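Local structure of 182aa long hypothetical protein (Pyrococcus horikoshii, 2GAN) at residues E65-Y70 and L84-I89; M102-G107 and L138-Y143. The protein is of unknown function but, as a member of the GNAT family, probably transfers an acetyl group from acetyl-coenzyme A to an unidentified acceptor. All coordinates share one frame; numbering follows the deposited sequence.

Contact 1 (E65-Y70 and L84-I89)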
ATOM      1  N   GLU A  65      -8.309 -25.610   1.520  1.00 26.88           N
ATOM      2  CA  GLU A  65      -8.490 -24.515   0.579  1.00 26.65           C
ATOM      3  C   GLU A  65      -7.705 -24.563  -0.731  1.00 25.04           C
ATOM      4  O   GLU A  65      -8.299 -24.539  -1.804  1.00 24.42           O
ATOM      5  CB  GLU A  65      -8.249 -23.182   1.299  1.00 27.58           C
ATOM      6  CG  GLU A  65      -8.433 -21.942   0.431  1.00 30.63           C
ATOM      7  CD  GLU A  65      -8.744 -20.703   1.252  1.00 33.01           C
ATOM      8  OE1 GLU A  65      -8.389 -19.584   0.821  1.00 30.79           O
ATOM      9  OE2 GLU A  65      -9.366 -20.848   2.330  1.00 35.03           O
ATOM     10  N   PHE A  66      -6.384 -24.640  -0.660  1.00 26.49           N
ATOM     11  CA  PHE A  66      -5.561 -24.661  -1.877  1.00 27.07           C
ATOM     12  C   PHE A  66      -5.733 -25.922  -2.735  1.00 27.27           C
ATOM     13  O   PHE A  66      -5.628 -27.045  -2.238  1.00 27.03           O
ATOM     14  CB  PHE A  66      -4.083 -24.492  -1.501  1.00 27.01           C
ATOM     15  CG  PHE A  66      -3.769 -23.181  -0.820  1.00 27.02           C
ATOM     16  CD1 PHE A  66      -2.547 -22.995  -0.180  1.00 27.12           C
ATOM     17  CD2 PHE A  66      -4.688 -22.128  -0.827  1.00 26.32           C
ATOM     18  CE1 PHE A  66      -2.241 -21.788   0.450  1.00 25.16           C
ATOM     19  CE2 PHE A  66      -4.392 -20.912  -0.201  1.00 26.05           C
ATOM     20  CZ  PHE A  66      -3.167 -20.744   0.435  1.00 25.61           C
ATOM     21  N   ASP A  67      -6.007 -25.740  -4.024  1.00 26.48           N
ATOM     22  CA  ASP A  67      -6.163 -26.881  -4.930  1.00 24.82           C
ATOM     23  C   ASP A  67      -4.815 -27.172  -5.598  1.00 25.71           C
ATOM     24  O   ASP A  67      -4.520 -28.313  -5.967  1.00 22.80           O
ATOM     25  CB  ASP A  67      -7.243 -26.595  -5.981  1.00 24.97           C
ATOM     26  CG  ASP A  67      -8.648 -26.546  -5.382  1.00 27.10           C
ATOM     27  OD1 ASP A  67      -9.012 -27.470  -4.615  1.00 28.46           O
ATOM     28  OD2 ASP A  67      -9.393 -25.590  -5.679  1.00 25.62           O
ATOM     29  N   GLU A  68      -4.004 -26.121  -5.742  1.00 23.69           N
ATOM     30  CA  GLU A  68      -2.666 -26.217  -6.311  1.00 22.13           C
ATOM     31  C   GLU A  68      -1.797 -25.129  -5.697  1.00 21.60           C
ATOM     32  O   GLU A  68      -2.199 -23.965  -5.634  1.00 21.89           O
ATOM     33  CB  GLU A  68      -2.703 -26.052  -7.830  1.00 22.46           C
ATOM     34  CG  GLU A  68      -3.497 -27.125  -8.531  1.00 22.06           C
ATOM     35  CD  GLU A  68      -3.395 -27.051 -10.049  1.00 24.08           C
ATOM     36  OE1 GLU A  68      -4.025 -27.895 -10.713  1.00 28.16           O
ATOM     37  OE2 GLU A  68      -2.698 -26.164 -10.581  1.00 22.66           O
ATOM     38  N   LEU A  69      -0.618 -25.519  -5.220  1.00 19.83           N
ATOM     39  CA  LEU A  69       0.323 -24.579  -4.619  1.00 19.39           C
ATOM     40  C   LEU A  69       1.608 -24.563  -5.436  1.00 18.10           C
ATOM     41  O   LEU A  69       2.216 -25.601  -5.681  1.00 16.81           O
ATOM     42  CB  LEU A  69       0.657 -24.982  -3.178  1.00 20.80           C
ATOM     43  CG  LEU A  69       1.815 -24.186  -2.546  1.00 21.47           C
ATOM     44  CD1 LEU A  69       1.430 -22.710  -2.487  1.00 20.43           C
ATOM     45  CD2 LEU A  69       2.130 -24.708  -1.150  1.00 22.01           C
ATOM     46  N   TYR A  70       2.022 -23.377  -5.850  1.00 19.41           N
ATOM     47  CA  TYR A  70       3.232 -23.239  -6.629  1.00 20.19           C
ATOM     48  C   TYR A  70       4.215 -22.374  -5.870  1.00 20.86           C
ATOM     49  O   TYR A  70       3.822 -21.490  -5.112  1.00 23.18           O
ATOM     50  CB  TYR A  70       2.903 -22.633  -7.995  1.00 20.38           C
ATOM     51  CG  TYR A  70       2.116 -23.569  -8.882  1.00 20.17           C
ATOM     52  CD1 TYR A  70       2.752 -24.581  -9.599  1.00 21.18           C
ATOM     53  CD2 TYR A  70       0.730 -23.457  -8.993  1.00 20.00           C
ATOM     54  CE1 TYR A  70       2.027 -25.460 -10.411  1.00 21.58           C
ATOM     55  CE2 TYR A  70      -0.001 -24.327  -9.800  1.00 22.66           C
ATOM     56  CZ  TYR A  70       0.653 -25.328 -10.506  1.00 23.01           C
ATOM     57  OH  TYR A  70      -0.078 -26.184 -11.307  1.00 24.08           O
ATOM     58  N   LEU A  84      -3.681 -21.616  -6.225  1.00 21.07           N
ATOM     59  CA  LEU A  84      -4.876 -21.572  -7.062  1.00 20.23           C
ATOM     60  C   LEU A  84      -6.029 -22.309  -6.407  1.00 20.86           C
ATOM     61  O   LEU A  84      -5.845 -23.397  -5.849  1.00 22.01           O
ATOM     62  CB  LEU A  84      -4.601 -22.230  -8.401  1.00 19.73           C
ATOM     63  CG  LEU A  84      -3.389 -21.631  -9.101  1.00 22.65           C
ATOM     64  CD1 LEU A  84      -3.165 -22.373 -10.414  1.00 23.10           C
ATOM     65  CD2 LEU A  84      -3.609 -20.140  -9.324  1.00 19.09           C
ATOM     66  N   VAL A  85      -7.214 -21.715  -6.477  1.00 19.64           N
ATOM     67  CA  VAL A  85      -8.411 -22.333  -5.934  1.00 21.06           C
ATOM     68  C   VAL A  85      -9.435 -22.333  -7.052  1.00 21.45           C
ATOM     69  O   VAL A  85      -9.803 -21.274  -7.559  1.00 22.16           O
ATOM     70  CB  VAL A  85      -8.985 -21.565  -4.712  1.00 20.79           C
ATOM     71  CG1 VAL A  85     -10.293 -22.199  -4.273  1.00 18.80           C
ATOM     72  CG2 VAL A  85      -7.986 -21.612  -3.553  1.00 16.65           C
ATOM     73  N   TYR A  86      -9.877 -23.523  -7.447  1.00 18.85           N
ATOM     74  CA  TYR A  86     -10.847 -23.642  -8.534  1.00 22.04           C
ATOM     75  C   TYR A  86     -11.795 -24.852  -8.437  1.00 22.45           C
ATOM     76  O   TYR A  86     -12.731 -24.958  -9.224  1.00 23.60           O
ATOM     77  CB  TYR A  86     -10.094 -23.667  -9.871  1.00 18.54           C
ATOM     78  CG  TYR A  86      -9.126 -24.819  -9.991  1.00 18.84           C
ATOM     79  CD1 TYR A  86      -9.560 -26.082 -10.406  1.00 18.89           C
ATOM     80  CD2 TYR A  86      -7.783 -24.661  -9.643  1.00 18.35           C
ATOM     81  CE1 TYR A  86      -8.677 -27.162 -10.467  1.00 21.27           C
ATOM     82  CE2 TYR A  86      -6.892 -25.733  -9.701  1.00 20.71           C
ATOM     83  CZ  TYR A  86      -7.344 -26.977 -10.111  1.00 21.61           C
ATOM     84  OH  TYR A  86      -6.469 -28.031 -10.168  1.00 26.47           O
ATOM     85  N   LYS A  87     -11.569 -25.750  -7.477  1.00 25.42           N
ATOM     86  CA  LYS A  87     -12.434 -26.925  -7.324  1.00 29.56           C
ATOM     87  C   LYS A  87     -13.682 -26.639  -6.497  1.00 31.24           C
ATOM     88  O   LYS A  87     -13.628 -26.587  -5.266  1.00 32.17           O
ATOM     89  CB  LYS A  87     -11.693 -28.085  -6.665  1.00 29.21           C
ATOM     90  CG  LYS A  87     -10.507 -28.607  -7.436  1.00 34.10           C
ATOM     91  CD  LYS A  87      -9.906 -29.813  -6.732  1.00 34.03           C
ATOM     92  CE  LYS A  87      -8.516 -30.122  -7.262  1.00 35.26           C
ATOM     93  NZ  LYS A  87      -8.489 -30.315  -8.732  1.00 37.80           N
ATOM     94  N   ARG A  88     -14.806 -26.478  -7.190  1.00 32.24           N
ATOM     95  CA  ARG A  88     -16.096 -26.202  -6.569  1.00 33.85           C
ATOM     96  C   ARG A  88     -16.047 -25.030  -5.588  1.00 33.07           C
ATOM     97  O   ARG A  88     -16.200 -25.207  -4.378  1.00 32.07           O
ATOM     98  CB  ARG A  88     -16.626 -27.461  -5.870  1.00 37.42           C
ATOM     99  CG  ARG A  88     -17.811 -28.138  -6.592  1.00 42.23           C
ATOM    100  CD  ARG A  88     -17.386 -29.085  -7.718  1.00 45.73           C
ATOM    101  NE  ARG A  88     -16.583 -28.431  -8.749  1.00 46.58           N
ATOM    102  CZ  ARG A  88     -17.024 -27.455  -9.533  1.00 48.84           C
ATOM    103  NH1 ARG A  88     -18.272 -27.017  -9.410  1.00 49.50           N
ATOM    104  NH2 ARG A  88     -16.213 -26.907 -10.430  1.00 49.84           N
ATOM    105  N   ILE A  89     -15.849 -23.828  -6.119  1.00 30.49           N
ATOM    106  CA  ILE A  89     -15.791 -22.644  -5.278  1.00 30.06           C
ATOM    107  C   ILE A  89     -17.040 -22.508  -4.409  1.00 29.61           C
ATOM    108  O   ILE A  89     -16.951 -22.108  -3.247  1.00 26.40           O
ATOM    109  CB  ILE A  89     -15.638 -21.348  -6.116  1.00 30.30           C
ATOM    110  CG1 ILE A  89     -14.262 -21.310  -6.785  1.00 31.82           C
ATOM    111  CG2 ILE A  89     -15.784 -20.130  -5.220  1.00 30.02           C
ATOM    112  CD1 ILE A  89     -14.055 -22.382  -7.814  1.00 35.13           C
TER
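D67 puts one carboxylate oxygen, OD2, between two successive backbone amides of 84-89: Y86 N comes in at 2.8 Å on the anti lone pair, and K87 N, also 2.8 Å from OD2, arrives from above the carboxylate plane in a nearly straight bond (173°). One oxygen thus takes both amides that follow V85. CG of D67 stands anti to its own carbonyl carbon (chi1 -69°), which swings the carboxylate to these amides. D67 CB lies over one face of the Y86 ring, 4.2 Å from its centroid. Y86 reaches on to E68, where its OH gives a 2.5 Å bond to OE1 from above the carboxylate plane, ring and carboxylate standing almost perpendicular. Y70 OH grips the other oxygen, E68 OE2, at 2.7 Å, and R134 of helix 123-137 forms a salt bridge with OE1, so this buried carboxylate is held at both oxygens and is probably kept ionised. Beside E68, L84 CD1 packs at the edge of the Y70 ring, 3.8 Å from CE2. V85 CG2 sits at the edge of the F66 ring. The solvent side is looser: the K87 chain runs past D67 OD1, CD coming within 3.3 Å, but NZ goes on to a weak bond with Y86 OH, and OD1 is paired with K92 instead. In the backbone, L84 O accepts from both D67 N and E68 N, and L84 N returns a bond to E68 O: a classic beta bulge at the open end of the antiparallel hairpin of strands 68-74 and 78-85 in the GNAT sheet.

Contact 2 (M102-G107 and L138-Y143)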
HETATM    1  N   MSE A 102     -19.483 -17.728  -7.557  1.00 31.26           N
HETATM    2  CA  MSE A 102     -19.588 -19.154  -7.289  1.00 33.35           C
HETATM    3  C   MSE A 102     -20.060 -19.908  -8.521  1.00 31.46           C
HETATM    4  O   MSE A 102     -21.125 -20.512  -8.508  1.00 33.09           O
HETATM    5  CB  MSE A 102     -20.540 -19.417  -6.122  1.00 36.18           C
HETATM    6  CG  MSE A 102     -20.077 -18.822  -4.807  1.00 41.47           C
HETATM    7 SE   MSE A 102     -21.369 -19.120  -3.407  1.00 49.79          SE
HETATM    8  CE  MSE A 102     -20.602 -18.013  -2.028  1.00 43.32           C
ATOM      9  N   ASN A 103     -19.264 -19.875  -9.586  1.00 30.63           N
ATOM     10  CA  ASN A 103     -19.621 -20.576 -10.816  1.00 29.47           C
ATOM     11  C   ASN A 103     -18.409 -21.285 -11.428  1.00 28.76           C
ATOM     12  O   ASN A 103     -17.266 -21.003 -11.067  1.00 28.57           O
ATOM     13  CB  ASN A 103     -20.237 -19.602 -11.820  1.00 28.51           C
ATOM     14  CG  ASN A 103     -19.217 -18.690 -12.439  1.00 29.64           C
ATOM     15  OD1 ASN A 103     -18.363 -19.126 -13.213  1.00 30.43           O
ATOM     16  ND2 ASN A 103     -19.294 -17.413 -12.103  1.00 30.11           N
ATOM     17  N   GLU A 104     -18.675 -22.196 -12.361  1.00 28.74           N
ATOM     18  CA  GLU A 104     -17.649 -23.010 -13.015  1.00 29.40           C
ATOM     19  C   GLU A 104     -16.511 -22.275 -13.719  1.00 29.07           C
ATOM     20  O   GLU A 104     -15.433 -22.838 -13.884  1.00 29.85           O
ATOM     21  CB  GLU A 104     -18.313 -23.972 -14.002  1.00 29.51           C
ATOM     22  CG  GLU A 104     -17.435 -25.130 -14.467  1.00 31.71           C
ATOM     23  CD  GLU A 104     -17.081 -26.098 -13.346  1.00 33.50           C
ATOM     24  OE1 GLU A 104     -17.975 -26.437 -12.543  1.00 33.64           O
ATOM     25  OE2 GLU A 104     -15.914 -26.541 -13.278  1.00 34.54           O
ATOM     26  N   LYS A 105     -16.735 -21.039 -14.150  1.00 28.63           N
ATOM     27  CA  LYS A 105     -15.662 -20.310 -14.816  1.00 29.67           C
ATOM     28  C   LYS A 105     -14.812 -19.462 -13.872  1.00 29.32           C
ATOM     29  O   LYS A 105     -13.974 -18.687 -14.325  1.00 30.36           O
ATOM     30  CB  LYS A 105     -16.215 -19.424 -15.935  1.00 30.30           C
ATOM     31  CG  LYS A 105     -16.586 -20.205 -17.192  1.00 33.98           C
ATOM     32  CD  LYS A 105     -16.529 -19.332 -18.440  1.00 35.16           C
ATOM     33  CE  LYS A 105     -15.100 -18.890 -18.769  1.00 34.70           C
ATOM     34  NZ  LYS A 105     -14.219 -20.000 -19.230  1.00 33.16           N
ATOM     35  N   VAL A 106     -15.014 -19.612 -12.566  1.00 28.04           N
ATOM     36  CA  VAL A 106     -14.240 -18.830 -11.601  1.00 25.82           C
ATOM     37  C   VAL A 106     -12.961 -19.524 -11.130  1.00 25.69           C
ATOM     38  O   VAL A 106     -12.966 -20.698 -10.756  1.00 28.00           O
ATOM     39  CB  VAL A 106     -15.093 -18.448 -10.352  1.00 22.67           C
ATOM     40  CG1 VAL A 106     -14.230 -17.741  -9.326  1.00 22.45           C
ATOM     41  CG2 VAL A 106     -16.237 -17.530 -10.762  1.00 21.94           C
ATOM     42  N   GLY A 107     -11.863 -18.776 -11.160  1.00 25.37           N
ATOM     43  CA  GLY A 107     -10.578 -19.280 -10.714  1.00 24.30           C
ATOM     44  C   GLY A 107      -9.978 -18.270  -9.749  1.00 23.85           C
ATOM     45  O   GLY A 107      -9.874 -17.085 -10.069  1.00 25.87           O
ATOM     46  N   LEU A 138      -7.345 -24.365 -17.520  1.00 29.20           N
ATOM     47  CA  LEU A 138      -8.362 -25.135 -16.809  1.00 28.79           C
ATOM     48  C   LEU A 138      -9.746 -24.587 -17.151  1.00 28.80           C
ATOM     49  O   LEU A 138     -10.750 -25.014 -16.578  1.00 29.35           O
ATOM     50  CB  LEU A 138      -8.134 -25.059 -15.287  1.00 26.96           C
ATOM     51  CG  LEU A 138      -6.838 -25.640 -14.699  1.00 26.40           C
ATOM     52  CD1 LEU A 138      -6.861 -25.548 -13.164  1.00 28.30           C
ATOM     53  CD2 LEU A 138      -6.687 -27.086 -15.124  1.00 27.48           C
ATOM     54  N   GLY A 139      -9.787 -23.644 -18.091  1.00 28.32           N
ATOM     55  CA  GLY A 139     -11.037 -23.038 -18.507  1.00 26.25           C
ATOM     56  C   GLY A 139     -11.618 -22.084 -17.478  1.00 27.60           C
ATOM     57  O   GLY A 139     -12.832 -21.852 -17.459  1.00 26.01           O
ATOM     58  N   LYS A 140     -10.759 -21.522 -16.623  1.00 26.81           N
ATOM     59  CA  LYS A 140     -11.204 -20.595 -15.573  1.00 27.24           C
ATOM     60  C   LYS A 140     -10.690 -19.169 -15.751  1.00 26.81           C
ATOM     61  O   LYS A 140      -9.641 -18.951 -16.334  1.00 29.58           O
ATOM     62  CB  LYS A 140     -10.721 -21.069 -14.192  1.00 27.03           C
ATOM     63  CG  LYS A 140     -10.930 -22.540 -13.875  1.00 27.17           C
ATOM     64  CD  LYS A 140     -12.387 -22.892 -13.662  1.00 26.38           C
ATOM     65  CE  LYS A 140     -12.523 -24.363 -13.282  1.00 28.58           C
ATOM     66  NZ  LYS A 140     -13.887 -24.684 -12.821  1.00 30.18           N
ATOM     67  N   ASP A 141     -11.431 -18.204 -15.229  1.00 27.49           N
ATOM     68  CA  ASP A 141     -11.001 -16.818 -15.276  1.00 28.73           C
ATOM     69  C   ASP A 141     -10.386 -16.492 -13.916  1.00 28.24           C
ATOM     70  O   ASP A 141     -10.933 -16.874 -12.875  1.00 27.49           O
ATOM     71  CB  ASP A 141     -12.182 -15.892 -15.542  1.00 32.75           C
ATOM     72  CG  ASP A 141     -12.756 -16.084 -16.916  1.00 36.03           C
ATOM     73  OD1 ASP A 141     -11.953 -16.133 -17.873  1.00 38.62           O
ATOM     74  OD2 ASP A 141     -13.998 -16.182 -17.038  1.00 36.04           O
ATOM     75  N   PRO A 142      -9.227 -15.808 -13.910  1.00 27.44           N
ATOM     76  CA  PRO A 142      -8.503 -15.414 -12.693  1.00 26.03           C
ATOM     77  C   PRO A 142      -9.131 -14.262 -11.901  1.00 25.42           C
ATOM     78  O   PRO A 142      -9.423 -13.204 -12.457  1.00 22.78           O
ATOM     79  CB  PRO A 142      -7.118 -15.026 -13.218  1.00 26.99           C
ATOM     80  CG  PRO A 142      -6.989 -15.784 -14.499  1.00 25.04           C
ATOM     81  CD  PRO A 142      -8.364 -15.656 -15.096  1.00 26.08           C
ATOM     82  N   TYR A 143      -9.301 -14.470 -10.595  1.00 23.55           N
ATOM     83  CA  TYR A 143      -9.861 -13.458  -9.691  1.00 22.08           C
ATOM     84  C   TYR A 143      -8.969 -13.355  -8.456  1.00 22.79           C
ATOM     85  O   TYR A 143      -8.376 -14.345  -8.032  1.00 22.43           O
ATOM     86  CB  TYR A 143     -11.259 -13.857  -9.223  1.00 22.53           C
ATOM     87  CG  TYR A 143     -12.354 -13.710 -10.249  1.00 22.20           C
ATOM     88  CD1 TYR A 143     -13.133 -12.562 -10.291  1.00 24.67           C
ATOM     89  CD2 TYR A 143     -12.622 -14.726 -11.166  1.00 23.09           C
ATOM     90  CE1 TYR A 143     -14.159 -12.420 -11.215  1.00 26.21           C
ATOM     91  CE2 TYR A 143     -13.646 -14.595 -12.101  1.00 25.75           C
ATOM     92  CZ  TYR A 143     -14.412 -13.436 -12.115  1.00 25.08           C
ATOM     93  OH  TYR A 143     -15.437 -13.293 -13.016  1.00 27.88           O
TER
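E104 meets K140 twice, through its carbonyl and its carboxylate. K140 NZ lies 2.6 Å from E104 O, tilted modestly from the carbonyl plane, and 2.8 Å from E104 OE2, which it approaches from above the carboxylate plane in a salt bridge. The bend of the K140 chain at chi2 (-70°) swings its otherwise extended end up to this residue, its CD and CE lying against the same carbonyl. E104 OE1 has a second cation, R88. Next, K105 doubles back at chi3 and chi4, so that NZ reaches G139 O at 2.9 Å from above the carbonyl plane; its CE passes D141 OD2, which is 4.4 Å from K105 NZ, too far for a salt bridge. K105 O takes D141 N at 2.7 Å and starts the parallel pairing. V106 turns CG1 to the Y143 ring, 3.9 Å from CD2, the two side chains crossing at about a right angle. G107 N then bonds to D141 O, and G107 O, near the plane of the Y143 ring at its edge, receives Y143 N at 2.7 Å. G107 CA packs against K140 CB. A methionine in place of K140 would probably leave E104 O without its ammonium, and R88 as the cation still paired with that glutamate. The chemistry implies a parallel strand start secured by two lysines reaching reciprocally, K105 to 138-143 and K140 to 102-107, each spending its ammonium on a backbone carbonyl, with only K140 adding a salt bridge.

Contact 1 and contact 2 lie on one mixed sheet, their centres 11 Å apart, with strand 106-114 running beside strand 78-85. Contact 1 closes a hairpin before contact 2 opens the beta-alpha-beta unit through helix 123-137. They meet directly: R88 NH2 of 84-89 forms a 2.8 Å salt bridge with E104 OE1, so the E104 carboxylate serves two cations, whose R88 NH2 and K140 NZ come within 4.0 Å of each other, a closeness it probably offsets. Y86 CZ packs 3.4 Å from L138 CD1 where that helix ends. A sulfate, probably from the crystallisation liquor, lies about 5 Å from the F66 side chain. At the outer edge of contact 2, Y143 pairs antiparallel with a strand of the second subunit.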